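Local coordinates for amine oxidase (Emericella nidulans, PDB 3PGB), which probably oxidises primary amines such as methylamine, as a copper amine oxidase that carries one topaquinone cofactor and one copper ion in each subunit, at residues A[169-174]-A[667-672]; A[400-405]-A[633-638]; A[692-697]-A[715-720]. All coordinates share one frame; numbering follows the deposited sequence.

Contact 1: A[169-174]-A[667-672]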
loop_
_atom_site.group_PDB
_atom_site.type_symbol
_atom_site.label_atom_id
_atom_site.label_comp_id
_atom_site.label_asym_id
_atom_site.label_seq_id
_atom_site.Cartn_x
_atom_site.Cartn_y
_atom_site.Cartn_z
ATOM N N TYR A 169 -2.241 17.054 -31.219
ATOM C CA TYR A 169 -1.245 17.844 -30.506
ATOM C C TYR A 169 -1.769 19.259 -30.277
ATOM O O TYR A 169 -2.569 19.764 -31.066
ATOM C CB TYR A 169 0.074 17.866 -31.284
ATOM C CG TYR A 169 0.475 16.522 -31.859
ATOM C CD1 TYR A 169 0.500 15.376 -31.070
ATOM C CD2 TYR A 169 0.827 16.398 -33.195
ATOM C CE1 TYR A 169 0.863 14.138 -31.609
ATOM C CE2 TYR A 169 1.190 15.175 -33.736
ATOM C CZ TYR A 169 1.215 14.053 -32.944
ATOM O OH TYR A 169 1.582 12.849 -33.506
ATOM N N THR A 170 -1.322 19.888 -29.190
ATOM C CA THR A 170 -1.773 21.239 -28.826
ATOM C C THR A 170 -0.993 22.298 -29.612
ATOM O O THR A 170 -1.550 23.320 -30.015
ATOM C CB THR A 170 -1.668 21.495 -27.295
ATOM O OG1 THR A 170 -0.299 21.617 -26.897
ATOM C CG2 THR A 170 -2.307 20.362 -26.518
ATOM N N ARG A 171 0.296 22.047 -29.822
ATOM C CA ARG A 171 1.086 22.801 -30.792
ATOM C C ARG A 171 0.554 22.518 -32.198
ATOM O O ARG A 171 0.376 21.363 -32.586
ATOM C CB ARG A 171 2.560 22.410 -30.693
ATOM C CG ARG A 171 3.445 22.890 -31.836
ATOM C CD ARG A 171 4.913 22.907 -31.413
ATOM N NE ARG A 171 5.831 23.112 -32.536
ATOM C CZ ARG A 171 7.123 23.415 -32.413
ATOM N NH1 ARG A 171 7.682 23.551 -31.216
ATOM N NH2 ARG A 171 7.870 23.581 -33.498
ATOM N N LYS A 172 0.296 23.579 -32.956
ATOM C CA LYS A 172 -0.235 23.442 -34.307
ATOM C C LYS A 172 0.825 23.875 -35.328
ATOM O O LYS A 172 0.829 25.010 -35.800
ATOM C CB LYS A 172 -1.529 24.247 -34.452
ATOM C CG LYS A 172 -2.626 23.853 -33.458
ATOM C CD LYS A 172 -3.107 22.424 -33.655
ATOM C CE LYS A 172 -4.302 22.117 -32.761
ATOM N NZ LYS A 172 -4.609 20.651 -32.661
ATOM N N THR A 173 1.712 22.939 -35.660
ATOM C CA THR A 173 2.864 23.200 -36.521
ATOM C C THR A 173 3.042 22.057 -37.539
ATOM O O THR A 173 4.151 21.602 -37.815
ATOM C CB THR A 173 4.114 23.467 -35.625
ATOM O OG1 THR A 173 4.175 24.867 -35.326
ATOM C CG2 THR A 173 5.413 23.067 -36.276
ATOM N N GLN A 174 1.919 21.608 -38.098
ATOM C CA GLN A 174 1.892 20.519 -39.086
ATOM C C GLN A 174 2.641 19.256 -38.618
ATOM O O GLN A 174 3.232 18.541 -39.430
ATOM C CB GLN A 174 2.433 21.006 -40.446
ATOM C CG GLN A 174 1.606 22.121 -41.102
ATOM C CD GLN A 174 2.237 22.684 -42.390
ATOM O OE1 GLN A 174 3.439 22.533 -42.634
ATOM N NE2 GLN A 174 1.419 23.345 -43.210
ATOM N N ILE A 667 11.191 22.603 -25.119
ATOM C CA ILE A 667 10.526 22.740 -23.826
ATOM C C ILE A 667 9.749 24.052 -23.679
ATOM O O ILE A 667 8.837 24.142 -22.858
ATOM C CB ILE A 667 11.514 22.549 -22.646
ATOM C CG1 ILE A 667 12.507 23.710 -22.543
ATOM C CG2 ILE A 667 12.258 21.218 -22.784
ATOM C CD1 ILE A 667 13.664 23.438 -21.581
ATOM N N HIS A 668 10.097 25.054 -24.480
ATOM C CA HIS A 668 9.358 26.322 -24.494
ATOM C C HIS A 668 8.132 26.294 -25.415
ATOM O O HIS A 668 7.255 27.144 -25.296
ATOM C CB HIS A 668 10.288 27.474 -24.874
ATOM C CG HIS A 668 11.278 27.818 -23.805
ATOM N ND1 HIS A 668 10.955 28.597 -22.714
ATOM C CD2 HIS A 668 12.581 27.476 -23.652
ATOM C CE1 HIS A 668 12.020 28.726 -21.939
ATOM N NE2 HIS A 668 13.021 28.059 -22.488
ATOM N N ASN A 669 8.083 25.325 -26.329
ATOM C CA ASN A 669 6.925 25.120 -27.196
ATOM C C ASN A 669 6.788 23.626 -27.562
ATOM O O ASN A 669 7.073 23.227 -28.690
ATOM C CB ASN A 669 7.042 26.005 -28.445
ATOM C CG ASN A 669 5.809 25.935 -29.349
ATOM O OD1 ASN A 669 5.897 26.192 -30.553
ATOM N ND2 ASN A 669 4.664 25.586 -28.778
ATOM N N PRO A 670 6.368 22.793 -26.591
ATOM C CA PRO A 670 6.247 21.352 -26.813
ATOM C C PRO A 670 5.013 20.979 -27.639
ATOM O O PRO A 670 4.005 21.685 -27.565
ATOM C CB PRO A 670 6.100 20.799 -25.393
ATOM C CG PRO A 670 5.490 21.894 -24.627
ATOM C CD PRO A 670 6.048 23.158 -25.198
ATOM N N PRO A 671 5.086 19.872 -28.411
ATOM C CA PRO A 671 3.930 19.371 -29.145
ATOM C C PRO A 671 2.666 19.286 -28.297
ATOM O O PRO A 671 1.623 19.818 -28.693
ATOM C CB PRO A 671 4.388 17.987 -29.605
ATOM C CG PRO A 671 5.838 18.153 -29.839
ATOM C CD PRO A 671 6.312 19.138 -28.783
ATOM N N VAL A 672 2.762 18.639 -27.139
ATOM C CA VAL A 672 1.649 18.593 -26.190
ATOM C C VAL A 672 2.025 19.357 -24.924
ATOM O O VAL A 672 2.913 18.951 -24.170
ATOM C CB VAL A 672 1.233 17.150 -25.834
ATOM C CG1 VAL A 672 0.015 17.161 -24.915
ATOM C CG2 VAL A 672 0.933 16.362 -27.094
#
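R171 reaches across to segment 667-672 through CB, CD and NH1. CB sits beside two carbonyl oxygens, 3.4 Å from O of P671 and 3.5 Å from O of P670. CG stands anti to the backbone N (chi1 167°) and the chain runs on extended, so CD arrives close to both O and OD1 of N669; NE and CZ lie more loosely there. At the tip, NH1 donates to O of N669 at 2.6 Å, a bond in both the carbonyl and the guanidinium plane. The amide of N669 is nearly parallel to the guanidinium, 12° apart, with OD1 over one face rather than hydrogen-bonded. NH1 also salt-bridges D666, just before 667-672 in the same loop.

O of P671 gathers the backbone bonds: a nearly straight one from N of R171 (2.8 Å) and a weak one from N of T170. OG1 of T170 accepts from N of D673. CD1 of Y169 rests against CG2 of V672. Together these contacts join two irregular loops, one between strands 161-164 and 176-178, the other in the enzyme domain between strands 646-650 and 686-698, next to a calcium site: the side chain of T170 is about 4 Å from that of the calcium ligand F677.

Contact 2: A[400-405]-A[633-638]; sequences AYLDSY and SNLVHA
A400, L402 and L635 bury the most surface here, and all three meet through methyl groups. A400 begins the short strand 400-402, and its CB points toward the loop 633-638. CB of A400 lies 3.7 Å from both CB of N634 and CD2 of L635. The CA atoms of A400 and N634 are 6.2 Å apart, close enough for the short side chain to span the interval.

L635 starts off obliquely, but its end swings in. CG lies anti to the carbonyl carbon (chi1 -75°), and the CD2 branch is the one that reaches the strand, meeting A400 and, more loosely, CD1 of L402 at 4.3 Å. L402 points toward the loop from further along the strand. Its CD1 branch makes the contact, coming 4.0 Å from CB of A638. A638 is brought there by a type II' beta turn from L635, closed by the bond from N of A638 to O of L635 (3.0 Å), so both ends of the turn present apolar groups to L402. L635 and L402 also pack on strand 374-389, on L386 and E384 respectively.

ND2 of N634 lies beside the A400 methyl and donates to O of S397 in helix 394-398, which precedes the strand. S633 next to it hydrogen-bonds to N of N572 of the second subunit, which sets this loop at the dimer interface.

D403, the predicted proton acceptor of the active site, directly follows the strand but makes no contact with the loop. With no hydrogen bond between the two segments, buried aliphatic groups, mostly methyls, join them by van der Waals contact, so the chemistry implies a hydrophobic seam along the strand that precedes D403.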
loop_
_atom_site.group_PDB
_atom_site.type_symbol
_atom_site.label_atom_id
_atom_site.label_comp_id
_atom_site.label_asym_id
_atom_site.label_seq_id
_atom_site.Cartn_x
_atom_site.Cartn_y
_atom_site.Cartn_z
ATOM N N ALA A 400 16.001 15.987 -16.200
ATOM C CA ALA A 400 14.565 15.808 -16.047
ATOM C C ALA A 400 14.094 14.880 -17.166
ATOM O O ALA A 400 13.547 15.326 -18.168
ATOM C CB ALA A 400 13.848 17.143 -16.097
ATOM N N TYR A 401 14.343 13.583 -16.984
ATOM C CA TYR A 401 14.008 12.580 -17.992
ATOM C C TYR A 401 12.505 12.506 -18.233
ATOM O O TYR A 401 11.711 12.507 -17.295
ATOM C CB TYR A 401 14.508 11.183 -17.588
ATOM C CG TYR A 401 16.011 11.014 -17.611
ATOM C CD1 TYR A 401 16.736 11.245 -18.768
ATOM C CD2 TYR A 401 16.701 10.601 -16.483
ATOM C CE1 TYR A 401 18.099 11.094 -18.797
ATOM C CE2 TYR A 401 18.070 10.445 -16.502
ATOM C CZ TYR A 401 18.764 10.694 -17.669
ATOM O OH TYR A 401 20.133 10.547 -17.721
ATOM N N LEU A 402 12.140 12.459 -19.507
ATOM C CA LEU A 402 10.794 12.156 -19.939
ATOM C C LEU A 402 10.931 10.905 -20.795
ATOM O O LEU A 402 11.366 10.975 -21.945
ATOM C CB LEU A 402 10.207 13.333 -20.718
ATOM C CG LEU A 402 9.962 14.595 -19.872
ATOM C CD1 LEU A 402 9.776 15.827 -20.745
ATOM C CD2 LEU A 402 8.764 14.409 -18.932
ATOM N N ASP A 403 10.573 9.761 -20.214
ATOM C CA ASP A 403 10.996 8.455 -20.735
ATOM C C ASP A 403 10.398 8.015 -22.073
ATOM O O ASP A 403 10.968 7.152 -22.736
ATOM C CB ASP A 403 10.748 7.362 -19.687
ATOM C CG ASP A 403 11.830 7.313 -18.626
ATOM O OD1 ASP A 403 13.010 7.578 -18.953
ATOM O OD2 ASP A 403 11.497 6.991 -17.465
ATOM N N SER A 404 9.269 8.587 -22.479
ATOM C CA SER A 404 8.664 8.187 -23.748
ATOM C C SER A 404 9.512 8.633 -24.943
ATOM O O SER A 404 9.323 8.139 -26.049
ATOM C CB SER A 404 7.230 8.696 -23.872
ATOM O OG SER A 404 7.196 10.080 -24.105
ATOM N N TYR A 405 10.442 9.558 -24.718
ATOM C CA TYR A 405 11.460 9.900 -25.714
ATOM C C TYR A 405 12.263 8.651 -26.081
ATOM O O TYR A 405 12.490 8.371 -27.259
ATOM C CB TYR A 405 12.397 10.985 -25.170
ATOM C CG TYR A 405 13.576 11.301 -26.069
ATOM C CD1 TYR A 405 13.438 12.163 -27.153
ATOM C CD2 TYR A 405 14.829 10.739 -25.833
ATOM C CE1 TYR A 405 14.518 12.458 -27.987
ATOM C CE2 TYR A 405 15.918 11.030 -26.665
ATOM C CZ TYR A 405 15.749 11.885 -27.740
ATOM O OH TYR A 405 16.811 12.177 -28.564
ATOM N N SER A 633 12.925 24.837 -13.930
ATOM C CA SER A 633 13.769 25.403 -14.977
ATOM C C SER A 633 14.157 24.339 -16.008
ATOM O O SER A 633 14.383 24.660 -17.174
ATOM C CB SER A 633 15.034 26.030 -14.373
ATOM O OG SER A 633 14.722 27.133 -13.533
ATOM N N ASN A 634 14.237 23.080 -15.585
ATOM C CA ASN A 634 14.544 21.984 -16.503
ATOM C C ASN A 634 13.423 21.720 -17.504
ATOM O O ASN A 634 13.671 21.469 -18.691
ATOM C CB ASN A 634 14.786 20.683 -15.737
ATOM C CG ASN A 634 16.051 20.700 -14.923
ATOM O OD1 ASN A 634 16.860 21.625 -15.014
ATOM N ND2 ASN A 634 16.231 19.664 -14.114
ATOM N N LEU A 635 12.190 21.755 -17.007
ATOM C CA LEU A 635 11.038 21.307 -17.774
ATOM C C LEU A 635 10.407 22.416 -18.586
ATOM O O LEU A 635 9.998 22.196 -19.722
ATOM C CB LEU A 635 9.981 20.709 -16.840
ATOM C CG LEU A 635 10.275 19.324 -16.275
ATOM C CD1 LEU A 635 9.102 18.860 -15.434
ATOM C CD2 LEU A 635 10.557 18.343 -17.397
ATOM N N VAL A 636 10.315 23.601 -17.992
ATOM C CA VAL A 636 9.575 24.709 -18.582
ATOM C C VAL A 636 8.133 24.235 -18.844
ATOM O O VAL A 636 7.414 23.957 -17.888
ATOM C CB VAL A 636 10.305 25.282 -19.820
ATOM C CG1 VAL A 636 9.619 26.544 -20.326
ATOM C CG2 VAL A 636 11.750 25.588 -19.464
ATOM N N HIS A 637 7.711 24.103 -20.100
ATOM C CA HIS A 637 6.328 23.696 -20.390
ATOM C C HIS A 637 6.181 22.197 -20.724
ATOM O O HIS A 637 5.087 21.755 -21.086
ATOM C CB HIS A 637 5.752 24.540 -21.538
ATOM C CG HIS A 637 5.699 26.008 -21.247
ATOM N ND1 HIS A 637 4.989 26.533 -20.187
ATOM C CD2 HIS A 637 6.243 27.067 -21.895
ATOM C CE1 HIS A 637 5.111 27.849 -20.184
ATOM N NE2 HIS A 637 5.866 28.199 -21.212
ATOM N N ALA A 638 7.256 21.422 -20.562
ATOM C CA ALA A 638 7.336 20.060 -21.108
ATOM C C ALA A 638 6.581 18.961 -20.340
ATOM O O ALA A 638 6.332 17.887 -20.888
ATOM C CB ALA A 638 8.801 19.653 -21.279
#

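Contact 3: A[692-697]-A[715-720]; sequences LNLGMH and SGVAFT
L692 and L694 face S715, V717 and F719 between two strands of the beta-sandwich that forms the catalytic domain of copper amine oxidases. The short segments run nearly antiparallel, at 153°, with a closest axis approach of 5.9 Å. Backbone pairing goes to other partners: strand 532-542 for L692, L694 and M696, and strand 498-504 for S715. Between 692-697 and 715-720, side chains do most of the work.

The apolar contacts come first. L694 points toward the opposite strand and sends its CD2 branch into the fork of V717, 3.5 Å from CG1 and 3.6 Å from CG2, while CD1 lies near O of S715. From strand 498-504, V500 packs on V717, and V502 on L694 and M696. L692 uses CD1 twice: against CG2 of V717, and at the ring of F719, where it approaches the edge near the ring plane, 3.4 Å from CE1. The two side chains come from opposite directions. F719 also meets F542 edge-to-face, and F542 is itself one of the residues of a calcium site.

M696 supplies a looser touch. Its chain is bent at chi2 and chi3, which turns the terminal methyl back so that CE lies 3.9 Å from CB of S715. M696 also packs on H534, a copper ligand, and its side chain is about 6 Å from the copper at nearest atoms.

The polar part is a single hydrogen bond across the pair. S715 holds OG anti to its own backbone N (chi1 -179°), directing the hydroxyl at the other strand. OG of S715 donates to O of G623 and accepts from N of G695 at 2.9 Å, with an N-H...O angle of 149°.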
loop_
_atom_site.group_PDB
_atom_site.type_symbol
_atom_site.label_atom_id
_atom_site.label_comp_id
_atom_site.label_asym_id
_atom_site.label_seq_id
_atom_site.Cartn_x
_atom_site.Cartn_y
_atom_site.Cartn_z
ATOM N N LEU A 692 -4.119 10.621 -13.700
ATOM C CA LEU A 692 -3.581 10.290 -12.374
ATOM C C LEU A 692 -2.073 10.169 -12.393
ATOM O O LEU A 692 -1.512 9.552 -13.302
ATOM C CB LEU A 692 -4.145 8.955 -11.889
ATOM C CG LEU A 692 -5.654 8.865 -11.732
ATOM C CD1 LEU A 692 -6.035 7.423 -11.470
ATOM C CD2 LEU A 692 -6.138 9.793 -10.615
ATOM N N ASN A 693 -1.420 10.742 -11.382
ATOM C CA ASN A 693 0.010 10.540 -11.182
ATOM C C ASN A 693 0.294 9.497 -10.108
ATOM O O ASN A 693 -0.205 9.594 -8.984
ATOM C CB ASN A 693 0.708 11.852 -10.813
ATOM C CG ASN A 693 0.973 12.740 -12.017
ATOM O OD1 ASN A 693 1.240 12.253 -13.117
ATOM N ND2 ASN A 693 0.914 14.048 -11.809
ATOM N N LEU A 694 1.070 8.481 -10.471
ATOM C CA LEU A 694 1.764 7.675 -9.490
ATOM C C LEU A 694 3.149 8.293 -9.379
ATOM O O LEU A 694 3.634 8.893 -10.340
ATOM C CB LEU A 694 1.845 6.213 -9.928
ATOM C CG LEU A 694 0.529 5.488 -10.236
ATOM C CD1 LEU A 694 0.777 3.990 -10.320
ATOM C CD2 LEU A 694 -0.544 5.779 -9.221
ATOM N N GLY A 695 3.782 8.183 -8.217
ATOM C CA GLY A 695 5.096 8.782 -8.037
ATOM C C GLY A 695 5.719 8.607 -6.668
ATOM O O GLY A 695 5.057 8.170 -5.730
ATOM N N MET A 696 7.000 8.964 -6.571
ATOM C CA MET A 696 7.804 8.771 -5.362
ATOM C C MET A 696 8.828 9.886 -5.224
ATOM O O MET A 696 9.354 10.362 -6.228
ATOM C CB MET A 696 8.606 7.479 -5.468
ATOM C CG MET A 696 7.809 6.205 -5.473
ATOM S SD MET A 696 8.486 5.030 -6.667
ATOM C CE MET A 696 7.412 5.322 -8.079
ATOM N N HIS A 697 9.125 10.276 -3.986
ATOM C CA HIS A 697 10.281 11.109 -3.704
ATOM C C HIS A 697 11.393 10.155 -3.308
ATOM O O HIS A 697 11.282 9.451 -2.302
ATOM C CB HIS A 697 10.009 12.093 -2.564
ATOM C CG HIS A 697 8.827 12.979 -2.794
ATOM N ND1 HIS A 697 8.822 13.990 -3.730
ATOM C CD2 HIS A 697 7.612 13.012 -2.198
ATOM C CE1 HIS A 697 7.651 14.602 -3.706
ATOM N NE2 HIS A 697 6.901 14.031 -2.782
ATOM N N SER A 715 4.292 2.662 -5.672
ATOM C CA SER A 715 3.276 3.692 -5.767
ATOM C C SER A 715 2.079 3.095 -6.499
ATOM O O SER A 715 2.248 2.364 -7.478
ATOM C CB SER A 715 3.830 4.900 -6.522
ATOM O OG SER A 715 2.879 5.939 -6.617
ATOM N N GLY A 716 0.872 3.379 -6.021
ATOM C CA GLY A 716 -0.313 2.789 -6.620
ATOM C C GLY A 716 -1.599 3.525 -6.329
ATOM O O GLY A 716 -1.720 4.219 -5.321
ATOM N N VAL A 717 -2.553 3.367 -7.246
ATOM C CA VAL A 717 -3.923 3.850 -7.077
ATOM C C VAL A 717 -4.870 2.677 -7.283
ATOM O O VAL A 717 -4.487 1.654 -7.836
ATOM C CB VAL A 717 -4.285 4.979 -8.075
ATOM C CG1 VAL A 717 -3.616 6.283 -7.677
ATOM C CG2 VAL A 717 -3.917 4.591 -9.502
ATOM N N ALA A 718 -6.103 2.831 -6.822
ATOM C CA ALA A 718 -7.100 1.786 -6.947
ATOM C C ALA A 718 -8.452 2.396 -7.285
ATOM O O ALA A 718 -8.834 3.420 -6.727
ATOM C CB ALA A 718 -7.188 1.006 -5.668
ATOM N N PHE A 719 -9.160 1.769 -8.217
ATOM C CA PHE A 719 -10.510 2.182 -8.571
ATOM C C PHE A 719 -11.425 1.126 -7.992
ATOM O O PHE A 719 -11.271 -0.051 -8.301
ATOM C CB PHE A 719 -10.698 2.270 -10.093
ATOM C CG PHE A 719 -9.536 2.877 -10.825
ATOM C CD1 PHE A 719 -8.839 3.947 -10.299
ATOM C CD2 PHE A 719 -9.164 2.398 -12.076
ATOM C CE1 PHE A 719 -7.782 4.515 -10.990
ATOM C CE2 PHE A 719 -8.108 2.966 -12.773
ATOM C CZ PHE A 719 -7.414 4.023 -12.228
ATOM N N THR A 720 -12.355 1.539 -7.138
ATOM C CA THR A 720 -13.267 0.612 -6.477
ATOM C C THR A 720 -14.709 1.080 -6.647
ATOM O O THR A 720 -14.959 2.276 -6.651
ATOM C CB THR A 720 -12.934 0.479 -4.973
ATOM O OG1 THR A 720 -13.609 -0.662 -4.435
ATOM C CG2 THR A 720 -13.348 1.732 -4.185
#

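How the contacts relate
Contacts 1 and 2 are neighbours, their centres 14 Å apart, and contact 2 is nested within the chain loop that contact 1 closes. They touch directly: O of I667 probably hydrogen-bonds to N of H637, 3.0 Å away, while CB of I667 packs on O of L635. Contact 3 follows both along the chain and touches neither; its centre is 20 Å from that of contact 2 and 28 Å from that of contact 1. Contact 2 contains D403, the predicted proton acceptor, with the A400 side chain about 13 Å from the copper; contact 3 lies beside that ion through M696. Both also reach the second subunit, whereas T170's side chain in contact 1 is about 9 Å from the calcium ion near F677.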